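Local atomic coordinates of N-carbamoylsarcosine amidase related protein (Thermoplasma acidophilum, PDB entry 3EEF), a protein that binds a zinc ion and probably acts as a hydrolase of the isochorismatase family, likely an N-carbamoylsarcosine amidase that splits a carbon-nitrogen bond. Residues V45-D50 with S73-E78; V8-E13 with I116-D121; S94-T99 with R125-D130. All blocks are in the same frame, centred on the assembly; numbering follows the deposited sequence.

Interaction 1: V45-D50 with S73-E78. With ZN (zinc ion), chain C.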
ATOM      1  N   VAL A  45       4.349 -17.170  14.263  1.00 45.45           N
ATOM      2  CA  VAL A  45       3.156 -16.735  14.988  1.00 44.26           C
ATOM      3  C   VAL A  45       3.225 -15.226  15.094  1.00 43.30           C
ATOM      4  O   VAL A  45       4.228 -14.684  15.562  1.00 43.57           O
ATOM      5  CB  VAL A  45       3.122 -17.325  16.370  1.00 45.99           C
ATOM      6  CG1 VAL A  45       2.033 -16.624  17.226  1.00 42.16           C
ATOM      7  CG2 VAL A  45       2.907 -18.856  16.278  1.00 43.12           C
ATOM      8  N   VAL A  46       2.174 -14.552  14.630  1.00 41.39           N
ATOM      9  CA  VAL A  46       2.134 -13.106  14.594  1.00 39.21           C
ATOM     10  C   VAL A  46       0.878 -12.558  15.270  1.00 40.17           C
ATOM     11  O   VAL A  46      -0.228 -12.823  14.833  1.00 35.68           O
ATOM     12  CB  VAL A  46       2.138 -12.608  13.130  1.00 40.29           C
ATOM     13  CG1 VAL A  46       2.132 -11.074  13.102  1.00 33.54           C
ATOM     14  CG2 VAL A  46       3.340 -13.208  12.355  1.00 35.02           C
ATOM     15  N   TYR A  47       1.070 -11.778  16.321  1.00 41.41           N
ATOM     16  CA  TYR A  47      -0.023 -11.119  16.982  1.00 41.95           C
ATOM     17  C   TYR A  47      -0.193  -9.763  16.338  1.00 40.52           C
ATOM     18  O   TYR A  47       0.772  -9.025  16.190  1.00 39.78           O
ATOM     19  CB  TYR A  47       0.261 -10.937  18.479  1.00 43.54           C
ATOM     20  CG  TYR A  47       0.367 -12.222  19.299  1.00 45.51           C
ATOM     21  CD1 TYR A  47      -0.687 -12.651  20.106  1.00 43.99           C
ATOM     22  CD2 TYR A  47       1.523 -12.989  19.282  1.00 44.70           C
ATOM     23  CE1 TYR A  47      -0.576 -13.810  20.870  1.00 45.46           C
ATOM     24  CE2 TYR A  47       1.633 -14.159  20.035  1.00 46.74           C
ATOM     25  CZ  TYR A  47       0.587 -14.561  20.827  1.00 46.12           C
ATOM     26  OH  TYR A  47       0.716 -15.715  21.581  1.00 50.04           O
ATOM     27  N   VAL A  48      -1.433  -9.445  15.962  1.00 40.32           N
ATOM     28  CA  VAL A  48      -1.776  -8.149  15.421  1.00 39.60           C
ATOM     29  C   VAL A  48      -2.856  -7.529  16.342  1.00 39.05           C
ATOM     30  O   VAL A  48      -3.967  -8.010  16.379  1.00 41.13           O
ATOM     31  CB  VAL A  48      -2.223  -8.242  13.927  1.00 39.39           C
ATOM     32  CG1 VAL A  48      -1.080  -8.608  13.041  1.00 36.17           C
ATOM     33  CG2 VAL A  48      -3.273  -9.296  13.736  1.00 43.30           C
ATOM     34  N   ASN A  49      -2.503  -6.455  17.058  1.00 37.68           N
ATOM     35  CA  ASN A  49      -3.332  -5.845  18.108  1.00 38.35           C
ATOM     36  C   ASN A  49      -3.615  -4.386  17.883  1.00 39.81           C
ATOM     37  O   ASN A  49      -2.698  -3.585  17.654  1.00 39.35           O
ATOM     38  CB  ASN A  49      -2.601  -5.950  19.433  1.00 37.49           C
ATOM     39  CG  ASN A  49      -2.112  -7.333  19.686  1.00 38.63           C
ATOM     40  OD1 ASN A  49      -2.888  -8.282  19.603  1.00 41.37           O
ATOM     41  ND2 ASN A  49      -0.823  -7.478  19.955  1.00 42.69           N
ATOM     42  N   ASP A  50      -4.885  -4.022  17.945  1.00 41.98           N
ATOM     43  CA  ASP A  50      -5.249  -2.615  18.005  1.00 43.59           C
ATOM     44  C   ASP A  50      -4.371  -1.870  19.004  1.00 41.64           C
ATOM     45  O   ASP A  50      -4.124  -2.353  20.111  1.00 43.93           O
ATOM     46  CB  ASP A  50      -6.725  -2.445  18.354  1.00 45.47           C
ATOM     47  CG  ASP A  50      -7.637  -2.513  17.119  1.00 49.59           C
ATOM     48  OD1 ASP A  50      -7.118  -2.601  15.976  1.00 52.76           O
ATOM     49  OD2 ASP A  50      -8.872  -2.416  17.290  1.00 59.66           O
ATOM     50  N   SER A  73      -5.015  -2.620  25.388  1.00 52.16           N
ATOM     51  CA  SER A  73      -4.398  -3.001  24.113  1.00 52.10           C
ATOM     52  C   SER A  73      -3.356  -4.114  24.257  1.00 52.47           C
ATOM     53  O   SER A  73      -2.763  -4.538  23.276  1.00 52.79           O
ATOM     54  CB  SER A  73      -3.796  -1.767  23.404  1.00 53.46           C
ATOM     55  OG  SER A  73      -2.731  -1.158  24.126  1.00 47.38           O
ATOM     56  N   GLU A  74      -3.170  -4.615  25.467  1.00 51.90           N
ATOM     57  CA  GLU A  74      -2.179  -5.644  25.710  1.00 52.51           C
ATOM     58  C   GLU A  74      -2.797  -7.031  25.492  1.00 51.43           C
ATOM     59  O   GLU A  74      -3.984  -7.268  25.771  1.00 50.28           O
ATOM     60  CB  GLU A  74      -1.571  -5.510  27.120  1.00 52.23           C
ATOM     61  N   VAL A  75      -1.974  -7.943  24.981  1.00 50.82           N
ATOM     62  CA  VAL A  75      -2.372  -9.333  24.731  1.00 51.00           C
ATOM     63  C   VAL A  75      -2.700  -9.988  26.064  1.00 52.28           C
ATOM     64  O   VAL A  75      -1.981  -9.795  27.042  1.00 53.96           O
ATOM     65  CB  VAL A  75      -1.226 -10.144  24.027  1.00 50.93           C
ATOM     66  CG1 VAL A  75      -1.489 -11.659  24.071  1.00 47.44           C
ATOM     67  CG2 VAL A  75      -0.996  -9.658  22.576  1.00 46.63           C
ATOM     68  N   ILE A  76      -3.760 -10.785  26.095  1.00 53.11           N
ATOM     69  CA  ILE A  76      -4.165 -11.437  27.339  1.00 53.31           C
ATOM     70  C   ILE A  76      -3.065 -12.394  27.804  1.00 54.66           C
ATOM     71  O   ILE A  76      -2.381 -13.005  26.974  1.00 54.38           O
ATOM     72  CB  ILE A  76      -5.532 -12.160  27.214  1.00 53.04           C
ATOM     73  CG1 ILE A  76      -5.449 -13.383  26.281  1.00 51.93           C
ATOM     74  CG2 ILE A  76      -6.602 -11.170  26.778  1.00 48.07           C
ATOM     75  CD1 ILE A  76      -6.791 -14.121  26.134  1.00 46.33           C
ATOM     76  N   ASP A  77      -2.889 -12.497  29.125  1.00 57.28           N
ATOM     77  CA  ASP A  77      -1.798 -13.287  29.739  1.00 58.92           C
ATOM     78  C   ASP A  77      -1.900 -14.754  29.418  1.00 56.42           C
ATOM     79  O   ASP A  77      -0.892 -15.421  29.254  1.00 55.77           O
ATOM     80  CB  ASP A  77      -1.766 -13.102  31.265  1.00 61.29           C
ATOM     81  CG  ASP A  77      -1.309 -11.715  31.666  1.00 69.47           C
ATOM     82  OD1 ASP A  77      -0.460 -11.138  30.942  1.00 80.16           O
ATOM     83  OD2 ASP A  77      -1.794 -11.201  32.689  1.00 75.89           O
ATOM     84  N   GLU A  78      -3.127 -15.242  29.296  1.00 56.11           N
ATOM     85  CA  GLU A  78      -3.377 -16.641  28.944  1.00 57.18           C
ATOM     86  C   GLU A  78      -2.545 -17.116  27.743  1.00 57.41           C
ATOM     87  O   GLU A  78      -2.075 -18.249  27.730  1.00 56.35           O
ATOM     88  CB  GLU A  78      -4.869 -16.864  28.658  1.00 57.60           C
ATOM     89  CG  GLU A  78      -5.779 -16.794  29.905  1.00 60.09           C
ATOM     90  CD  GLU A  78      -6.188 -15.387  30.276  1.00 63.72           C
ATOM     91  OE1 GLU A  78      -5.423 -14.440  30.017  1.00 66.54           O
ATOM     92  OE2 GLU A  78      -7.284 -15.226  30.833  1.00 74.19           O
TER
HETATM   93 ZN    ZN C 183     -10.120  -0.932  16.703  0.50 44.33          ZN
HETATM   94  O   HOH W   1      -1.663  -3.229  21.295  1.00 41.34           O
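Tyr-47 meets Val-75 where the loop 73-78 runs beside the strand 45-50. CG of Tyr-47 is anti to the carbonyl carbon (chi1 -65°), which sets ring atom CD1 3.9 Å from Val-75 CG2. The second methyl of Val-75, CG1, packs near CE1 of the same ring. The two side chains cross at about a right angle. Farther along the ring, Tyr-47 OH makes a weak hydrogen bond to the backbone O of Ile-79.

Val-48 points to the other side of the strand. Asn-49 faces the loop again. Its amide lies across Val-75, and ND2 approaches Val-75 CG2 at 3.4 Å. This is van der Waals contact of a polar group with a methyl. Val-75 therefore has one methyl shared between the phenol ring and the amide. Asn-49 CB also sits near the backbone O of Ser-73.

At Asp-50 the link becomes polar. One water gives a hydrogen bond to Asp-50 O at 2.9 Å and another to Ser-73 O at 2.6 Å, so it bridges the two backbones. Asp-50 O also lies 3.4 Å from Ser-73 CB. Ser-73 OG turns to the carbonyl oxygens of Met-67 and Asp-70 instead. The carboxylate of Asp-50 leads away from the loop. OD2 binds the zinc ion at 2.0 Å, and OD1 pairs with Lys-90. His-52, Glu-58 and His-65 complete the metal site. This is the zinc site at the C-terminal end of a parallel strand, in an isochorismatase-type alpha/beta fold.

Interaction 2: V8-E13 with I116-D121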
ATOM      1  N   VAL A   8      -5.527 -12.386  15.863  1.00 36.63           N
ATOM      2  CA  VAL A   8      -6.127 -11.040  15.760  1.00 38.71           C
ATOM      3  C   VAL A   8      -6.804 -10.514  17.059  1.00 39.61           C
ATOM      4  O   VAL A   8      -7.767 -11.098  17.514  1.00 40.04           O
ATOM      5  CB  VAL A   8      -7.155 -10.972  14.589  1.00 38.65           C
ATOM      6  CG1 VAL A   8      -7.652  -9.514  14.396  1.00 36.10           C
ATOM      7  CG2 VAL A   8      -6.530 -11.562  13.262  1.00 31.64           C
ATOM      8  N   ASP A   9      -6.270  -9.433  17.641  1.00 38.75           N
ATOM      9  CA  ASP A   9      -6.938  -8.692  18.738  1.00 41.88           C
ATOM     10  C   ASP A   9      -7.324  -9.497  19.975  1.00 42.92           C
ATOM     11  O   ASP A   9      -8.344  -9.212  20.631  1.00 43.45           O
ATOM     12  CB  ASP A   9      -8.180  -7.926  18.212  1.00 44.10           C
ATOM     13  CG  ASP A   9      -7.809  -6.636  17.473  1.00 50.72           C
ATOM     14  OD1 ASP A   9      -6.831  -5.942  17.874  1.00 52.53           O
ATOM     15  OD2 ASP A   9      -8.509  -6.316  16.484  1.00 63.72           O
HETATM   16  N   MSE A  10      -6.502 -10.464  20.347  1.00 42.91           N
HETATM   17  CA  MSE A  10      -6.759 -11.199  21.581  1.00 43.76           C
HETATM   18  C   MSE A  10      -6.220 -10.353  22.731  1.00 44.62           C
HETATM   19  O   MSE A  10      -5.221 -10.708  23.350  1.00 43.07           O
HETATM   20  CB  MSE A  10      -6.106 -12.582  21.554  1.00 44.68           C
HETATM   21  CG  MSE A  10      -6.694 -13.548  20.517  1.00 46.12           C
HETATM   22 SE   MSE A  10      -8.512 -14.092  20.904  1.00 64.96          SE
HETATM   23  CE  MSE A  10      -8.190 -15.496  22.239  1.00 63.83           C
ATOM     24  N   VAL A  11      -6.878  -9.217  22.988  1.00 43.16           N
ATOM     25  CA  VAL A  11      -6.365  -8.228  23.931  1.00 44.40           C
ATOM     26  C   VAL A  11      -7.351  -8.041  25.084  1.00 45.23           C
ATOM     27  O   VAL A  11      -8.516  -8.395  24.974  1.00 47.68           O
ATOM     28  CB  VAL A  11      -6.027  -6.876  23.222  1.00 42.63           C
ATOM     29  CG1 VAL A  11      -5.017  -7.130  22.095  1.00 42.45           C
ATOM     30  CG2 VAL A  11      -7.302  -6.206  22.657  1.00 38.38           C
ATOM     31  N   ASN A  12      -6.843  -7.512  26.191  1.00 46.31           N
ATOM     32  CA  ASN A  12      -7.572  -7.419  27.463  1.00 47.85           C
ATOM     33  C   ASN A  12      -8.939  -6.773  27.373  1.00 47.62           C
ATOM     34  O   ASN A  12      -9.885  -7.267  27.943  1.00 51.09           O
ATOM     35  CB  ASN A  12      -6.717  -6.677  28.502  1.00 46.30           C
ATOM     36  CG  ASN A  12      -5.606  -7.554  29.064  1.00 45.39           C
ATOM     37  OD1 ASN A  12      -5.776  -8.766  29.221  1.00 48.36           O
ATOM     38  ND2 ASN A  12      -4.475  -6.948  29.381  1.00 39.46           N
ATOM     39  N   GLU A  13      -9.057  -5.678  26.646  1.00 49.13           N
ATOM     40  CA  GLU A  13     -10.321  -4.973  26.637  1.00 51.47           C
ATOM     41  C   GLU A  13     -11.426  -5.782  25.992  1.00 49.58           C
ATOM     42  O   GLU A  13     -12.574  -5.598  26.350  1.00 46.42           O
ATOM     43  CB  GLU A  13     -10.194  -3.619  25.947  1.00 53.81           C
ATOM     44  CG  GLU A  13     -11.506  -2.820  25.871  1.00 57.81           C
ATOM     45  CD  GLU A  13     -11.265  -1.379  25.518  1.00 58.87           C
ATOM     46  OE1 GLU A  13     -10.090  -1.004  25.342  1.00 49.75           O
ATOM     47  OE2 GLU A  13     -12.249  -0.619  25.419  1.00 72.86           O
ATOM     48  N   ILE A 116      -7.004 -16.639  13.669  1.00 42.25           N
ATOM     49  CA  ILE A 116      -7.807 -16.780  14.858  1.00 40.27           C
ATOM     50  C   ILE A 116      -7.938 -15.418  15.545  1.00 40.81           C
ATOM     51  O   ILE A 116      -7.160 -14.486  15.253  1.00 42.15           O
ATOM     52  CB  ILE A 116      -7.172 -17.816  15.819  1.00 44.57           C
ATOM     53  CG1 ILE A 116      -5.877 -17.304  16.439  1.00 41.32           C
ATOM     54  CG2 ILE A 116      -6.910 -19.141  15.082  1.00 40.18           C
ATOM     55  CD1 ILE A 116      -5.267 -18.298  17.441  1.00 45.34           C
ATOM     56  N   GLY A 117      -8.924 -15.297  16.436  1.00 38.43           N
ATOM     57  CA  GLY A 117      -9.086 -14.101  17.283  1.00 34.20           C
ATOM     58  C   GLY A 117     -10.404 -13.362  17.098  1.00 35.03           C
ATOM     59  O   GLY A 117     -11.399 -13.939  16.687  1.00 34.97           O
ATOM     60  N   LEU A 118     -10.364 -12.059  17.337  1.00 37.37           N
ATOM     61  CA  LEU A 118     -11.538 -11.194  17.439  1.00 40.74           C
ATOM     62  C   LEU A 118     -11.615 -10.165  16.322  1.00 40.84           C
ATOM     63  O   LEU A 118     -10.682  -9.370  16.148  1.00 40.64           O
ATOM     64  CB  LEU A 118     -11.495 -10.437  18.786  1.00 38.75           C
ATOM     65  CG  LEU A 118     -11.319 -11.421  19.917  1.00 43.98           C
ATOM     66  CD1 LEU A 118     -11.354 -10.704  21.222  1.00 43.07           C
ATOM     67  CD2 LEU A 118     -12.365 -12.589  19.804  1.00 38.47           C
ATOM     68  N   ASP A 119     -12.695 -10.163  15.540  1.00 43.47           N
ATOM     69  CA  ASP A 119     -13.714 -11.217  15.513  1.00 43.24           C
ATOM     70  C   ASP A 119     -14.106 -11.496  14.081  1.00 41.94           C
ATOM     71  O   ASP A 119     -13.696 -10.773  13.160  1.00 41.11           O
ATOM     72  CB  ASP A 119     -14.944 -10.825  16.350  1.00 45.85           C
ATOM     73  CG  ASP A 119     -15.450  -9.448  16.045  1.00 48.09           C
ATOM     74  OD1 ASP A 119     -15.812  -9.224  14.871  1.00 48.82           O
ATOM     75  OD2 ASP A 119     -15.519  -8.616  16.979  1.00 53.09           O
ATOM     76  N   ALA A 120     -14.917 -12.531  13.906  1.00 41.33           N
ATOM     77  CA  ALA A 120     -15.385 -12.988  12.599  1.00 45.51           C
ATOM     78  C   ALA A 120     -16.108 -11.934  11.706  1.00 47.36           C
ATOM     79  O   ALA A 120     -16.197 -12.079  10.473  1.00 49.83           O
ATOM     80  CB  ALA A 120     -16.310 -14.225  12.814  1.00 44.23           C
ATOM     81  N   ASP A 121     -16.660 -10.911  12.332  1.00 47.30           N
ATOM     82  CA  ASP A 121     -17.409  -9.882  11.611  1.00 47.72           C
ATOM     83  C   ASP A 121     -16.571  -8.708  11.154  1.00 44.46           C
ATOM     84  O   ASP A 121     -16.864  -8.095  10.119  1.00 42.70           O
ATOM     85  CB  ASP A 121     -18.501  -9.329  12.524  1.00 49.00           C
ATOM     86  CG  ASP A 121     -19.768 -10.083  12.403  1.00 60.34           C
ATOM     87  OD1 ASP A 121     -19.751 -11.175  11.785  1.00 67.31           O
ATOM     88  OD2 ASP A 121     -20.788  -9.582  12.913  1.00 63.20           O
TER
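Val-8 pairs with Gly-117 in a parallel beta bridge, where neighbouring strands 3-8 and 112-116 of the central parallel sheet run out into loops. The tight part is backbone. Val-8 N gives a nearly straight hydrogen bond to Ile-116 O at 2.7 Å. Leu-118 N returns one to Val-8 O at 2.8 Å. Gly-117 CA also comes 3.3 Å from Val-8 O in a CA-H...O contact. A beta carbon at Gly-117 would clash with that oxygen, and its backbone angles also call for glycine.

Side chains pack around this pairing. Val-8 CG1 packs on Leu-118 O at 3.5 Å. Selenomethionine Met-10 is bent at chi2 and chi3 (-68° and -81°), which folds SE back over Gly-117, 3.7 Å from its CA. The Met-10 and Leu-118 side chains cross at about a right angle. Thr-27, Val-28 and Ala-31 of helix 22-40 also pack on Met-10. Asp-9 CB lies near Leu-118 O, while Asp-9 OD1 accepts from Asp-50 N, so this residue backs the zinc site.

The loose side begins where the chains part, after Met-10 and Leu-118. Asn-12 is partly exposed, and its ND2 is hydrogen-bonded to Asp-71 O. Asp-119, which follows a cis peptide bond, points away and forms an Asx turn. Just before the parting, Leu-118 CD1 rests 3.4 Å from Asp-9 O.

Interaction 3: S94-T99 with R125-D130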
ATOM      1  N   SER A  94      -8.028  -4.308   9.496  1.00 35.92           N
ATOM      2  CA  SER A  94      -7.105  -5.269   8.916  1.00 35.62           C
ATOM      3  C   SER A  94      -5.725  -5.267   9.554  1.00 35.61           C
ATOM      4  O   SER A  94      -5.098  -4.212   9.706  1.00 38.48           O
ATOM      5  CB  SER A  94      -6.922  -5.008   7.424  1.00 36.78           C
ATOM      6  OG  SER A  94      -5.950  -5.906   6.910  1.00 39.65           O
ATOM      7  N   GLY A  95      -5.225  -6.457   9.863  1.00 34.19           N
ATOM      8  CA  GLY A  95      -3.845  -6.634  10.314  1.00 33.24           C
ATOM      9  C   GLY A  95      -2.767  -6.198   9.347  1.00 34.97           C
ATOM     10  O   GLY A  95      -1.609  -6.069   9.740  1.00 37.43           O
ATOM     11  N   PHE A  96      -3.134  -5.974   8.079  1.00 33.77           N
ATOM     12  CA  PHE A  96      -2.181  -5.543   7.061  1.00 32.86           C
ATOM     13  C   PHE A  96      -2.069  -4.045   6.901  1.00 34.66           C
ATOM     14  O   PHE A  96      -1.018  -3.561   6.481  1.00 33.50           O
ATOM     15  CB  PHE A  96      -2.576  -6.079   5.701  1.00 30.54           C
ATOM     16  CG  PHE A  96      -2.430  -7.564   5.563  1.00 32.24           C
ATOM     17  CD1 PHE A  96      -1.232  -8.122   5.108  1.00 30.66           C
ATOM     18  CD2 PHE A  96      -3.486  -8.413   5.848  1.00 34.39           C
ATOM     19  CE1 PHE A  96      -1.086  -9.535   4.950  1.00 32.48           C
ATOM     20  CE2 PHE A  96      -3.339  -9.854   5.708  1.00 30.29           C
ATOM     21  CZ  PHE A  96      -2.142 -10.386   5.266  1.00 28.75           C
ATOM     22  N   TYR A  97      -3.138  -3.298   7.195  1.00 34.68           N
ATOM     23  CA  TYR A  97      -3.114  -1.871   6.918  1.00 31.51           C
ATOM     24  C   TYR A  97      -2.186  -1.090   7.839  1.00 32.73           C
ATOM     25  O   TYR A  97      -2.363  -1.029   9.093  1.00 30.21           O
ATOM     26  CB  TYR A  97      -4.486  -1.225   6.960  1.00 32.74           C
ATOM     27  CG  TYR A  97      -4.422   0.155   6.293  1.00 35.31           C
ATOM     28  CD1 TYR A  97      -4.416   1.330   7.043  1.00 40.53           C
ATOM     29  CD2 TYR A  97      -4.284   0.268   4.918  1.00 35.88           C
ATOM     30  CE1 TYR A  97      -4.323   2.567   6.443  1.00 34.89           C
ATOM     31  CE2 TYR A  97      -4.196   1.507   4.313  1.00 40.35           C
ATOM     32  CZ  TYR A  97      -4.215   2.643   5.099  1.00 32.09           C
ATOM     33  OH  TYR A  97      -4.142   3.864   4.519  1.00 35.46           O
ATOM     34  N   GLY A  98      -1.211  -0.455   7.203  1.00 33.67           N
ATOM     35  CA  GLY A  98      -0.213   0.316   7.924  1.00 34.63           C
ATOM     36  C   GLY A  98       0.722  -0.505   8.792  1.00 35.29           C
ATOM     37  O   GLY A  98       1.297   0.031   9.748  1.00 34.75           O
ATOM     38  N   THR A  99       0.841  -1.805   8.514  1.00 35.94           N
ATOM     39  CA  THR A  99       1.698  -2.686   9.320  1.00 35.72           C
ATOM     40  C   THR A  99       2.754  -3.339   8.454  1.00 36.77           C
ATOM     41  O   THR A  99       2.754  -3.217   7.235  1.00 39.41           O
ATOM     42  CB  THR A  99       0.902  -3.810  10.072  1.00 35.58           C
ATOM     43  OG1 THR A  99       0.472  -4.854   9.175  1.00 31.92           O
ATOM     44  CG2 THR A  99      -0.321  -3.250  10.809  1.00 32.30           C
ATOM     45  N   ARG A 125     -12.142 -10.826   9.622  1.00 36.85           N
ATOM     46  CA  ARG A 125     -12.653 -10.840   8.279  1.00 37.88           C
ATOM     47  C   ARG A 125     -11.898  -9.875   7.368  1.00 37.11           C
ATOM     48  O   ARG A 125     -11.600 -10.181   6.191  1.00 36.24           O
ATOM     49  CB  ARG A 125     -14.136 -10.486   8.325  1.00 38.72           C
ATOM     50  CG  ARG A 125     -14.810 -10.637   6.999  1.00 46.93           C
ATOM     51  CD  ARG A 125     -16.228 -10.149   7.021  1.00 51.10           C
ATOM     52  NE  ARG A 125     -17.083 -10.917   7.919  1.00 46.58           N
ATOM     53  CZ  ARG A 125     -18.412 -10.938   7.839  1.00 42.80           C
ATOM     54  NH1 ARG A 125     -19.054 -10.278   6.884  1.00 52.28           N
ATOM     55  NH2 ARG A 125     -19.102 -11.680   8.687  1.00 44.98           N
ATOM     56  N   HIS A 126     -11.635  -8.691   7.913  1.00 36.57           N
ATOM     57  CA  HIS A 126     -10.914  -7.641   7.205  1.00 36.29           C
ATOM     58  C   HIS A 126      -9.477  -8.049   6.926  1.00 36.12           C
ATOM     59  O   HIS A 126      -8.966  -7.860   5.834  1.00 38.54           O
ATOM     60  CB  HIS A 126     -11.017  -6.324   7.977  1.00 36.10           C
ATOM     61  CG  HIS A 126     -12.318  -5.623   7.755  1.00 32.69           C
ATOM     62  ND1 HIS A 126     -13.476  -5.996   8.398  1.00 38.89           N
ATOM     63  CD2 HIS A 126     -12.670  -4.647   6.883  1.00 38.45           C
ATOM     64  CE1 HIS A 126     -14.476  -5.254   7.956  1.00 32.01           C
ATOM     65  NE2 HIS A 126     -14.014  -4.415   7.052  1.00 27.19           N
ATOM     66  N   THR A 127      -8.821  -8.615   7.922  1.00 36.91           N
ATOM     67  CA  THR A 127      -7.532  -9.243   7.716  1.00 34.51           C
ATOM     68  C   THR A 127      -7.596 -10.308   6.607  1.00 36.79           C
ATOM     69  O   THR A 127      -6.691 -10.392   5.778  1.00 37.25           O
ATOM     70  CB  THR A 127      -7.075  -9.856   9.020  1.00 34.12           C
ATOM     71  OG1 THR A 127      -7.070  -8.805   9.991  1.00 33.04           O
ATOM     72  CG2 THR A 127      -5.655 -10.472   8.893  1.00 32.42           C
ATOM     73  N   ALA A 128      -8.657 -11.112   6.594  1.00 38.06           N
ATOM     74  CA  ALA A 128      -8.855 -12.182   5.585  1.00 37.06           C
ATOM     75  C   ALA A 128      -8.883 -11.588   4.184  1.00 39.65           C
ATOM     76  O   ALA A 128      -8.198 -12.057   3.274  1.00 42.76           O
ATOM     77  CB  ALA A 128     -10.168 -12.926   5.853  1.00 32.67           C
ATOM     78  N   ALA A 129      -9.673 -10.534   4.031  1.00 39.27           N
ATOM     79  CA  ALA A 129      -9.819  -9.812   2.773  1.00 37.04           C
ATOM     80  C   ALA A 129      -8.471  -9.411   2.214  1.00 34.31           C
ATOM     81  O   ALA A 129      -8.147  -9.671   1.040  1.00 31.54           O
ATOM     82  CB  ALA A 129     -10.713  -8.557   2.988  1.00 33.33           C
ATOM     83  N   ASP A 130      -7.673  -8.788   3.058  1.00 32.48           N
ATOM     84  CA  ASP A 130      -6.351  -8.320   2.617  1.00 32.46           C
ATOM     85  C   ASP A 130      -5.404  -9.448   2.251  1.00 34.14           C
ATOM     86  O   ASP A 130      -4.548  -9.261   1.397  1.00 34.02           O
ATOM     87  CB  ASP A 130      -5.703  -7.457   3.675  1.00 31.21           C
ATOM     88  CG  ASP A 130      -6.103  -5.990   3.562  1.00 42.09           C
ATOM     89  OD1 ASP A 130      -6.481  -5.559   2.446  1.00 29.21           O
ATOM     90  OD2 ASP A 130      -6.025  -5.275   4.593  1.00 34.19           O
TER
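Ser-94 and Asp-130 join the loop 94-99 to helix 123-133. Ser-94 OG donates to Asp-130 OD2, but the modelled 2.4 Å is shorter than a normal bond, so the exact distance is doubtful. The same OG accepts from Phe-96 N at 3.0 Å, which makes an ST turn. The hydroxyl thus appears to serve as donor and acceptor at once. Its place, anti to the backbone N of Ser-94 (chi1 176°), brings it between the two partners.

The next amide is also used. Gly-95 N gives a bond to Thr-127 OG1 at 3.0 Å, with an N-H...O angle of 169°. Thr-127 OG1 is itself hydrogen-bonded to Cys-123 O, one helical turn back. At Thr-127 an alanine would lack both OG1 and CG2, and is likely to leave Gly-95 N without its acceptor and a gap beside Phe-96 CE2.

The Phe-96 ring lies against the helix, with CD2 close to Asp-130 CB. The backbone O of Thr-127 lies near the ring plane at its edge, 3.4 Å from CE2. Ser-94 OG is also at the ring edge, in its plane. The ring and the Asp-130 carboxylate are nearly perpendicular, at 86°. His-126 presents CB to Ser-94, while ND1 bonds to Ile-122 O and NE2 to Tyr-161 OH of the second subunit. Tyr-97 meets the ring of Tyr-133 of that subunit.

The loop lies along one side of helix 123-133. Phe-96 reaches Leu-101 and Leu-105 of helix 101-107, and Thr-127 touches Leu-115 of strand 112-116.

Overall arrangement
All three interactions belong to one alpha/beta domain built on the central parallel sheet. Interactions 1 and 2 lie closest, with centres about 9 Å apart. The centre of interaction 3 is about 15 Å from that of interaction 1 and about 13 Å from that of interaction 2. Along the chain, both segments of interaction 1 fall between those of interaction 2. Interaction 3 opens after interaction 1 closes, and its segments alternate with those of interaction 2. Adjacent strands 45-50, 3-8 and 112-116 link the first two at their C-terminal ends, beside the zinc ion. The contacts run from there to helix 123-133, on a face met by the second subunit.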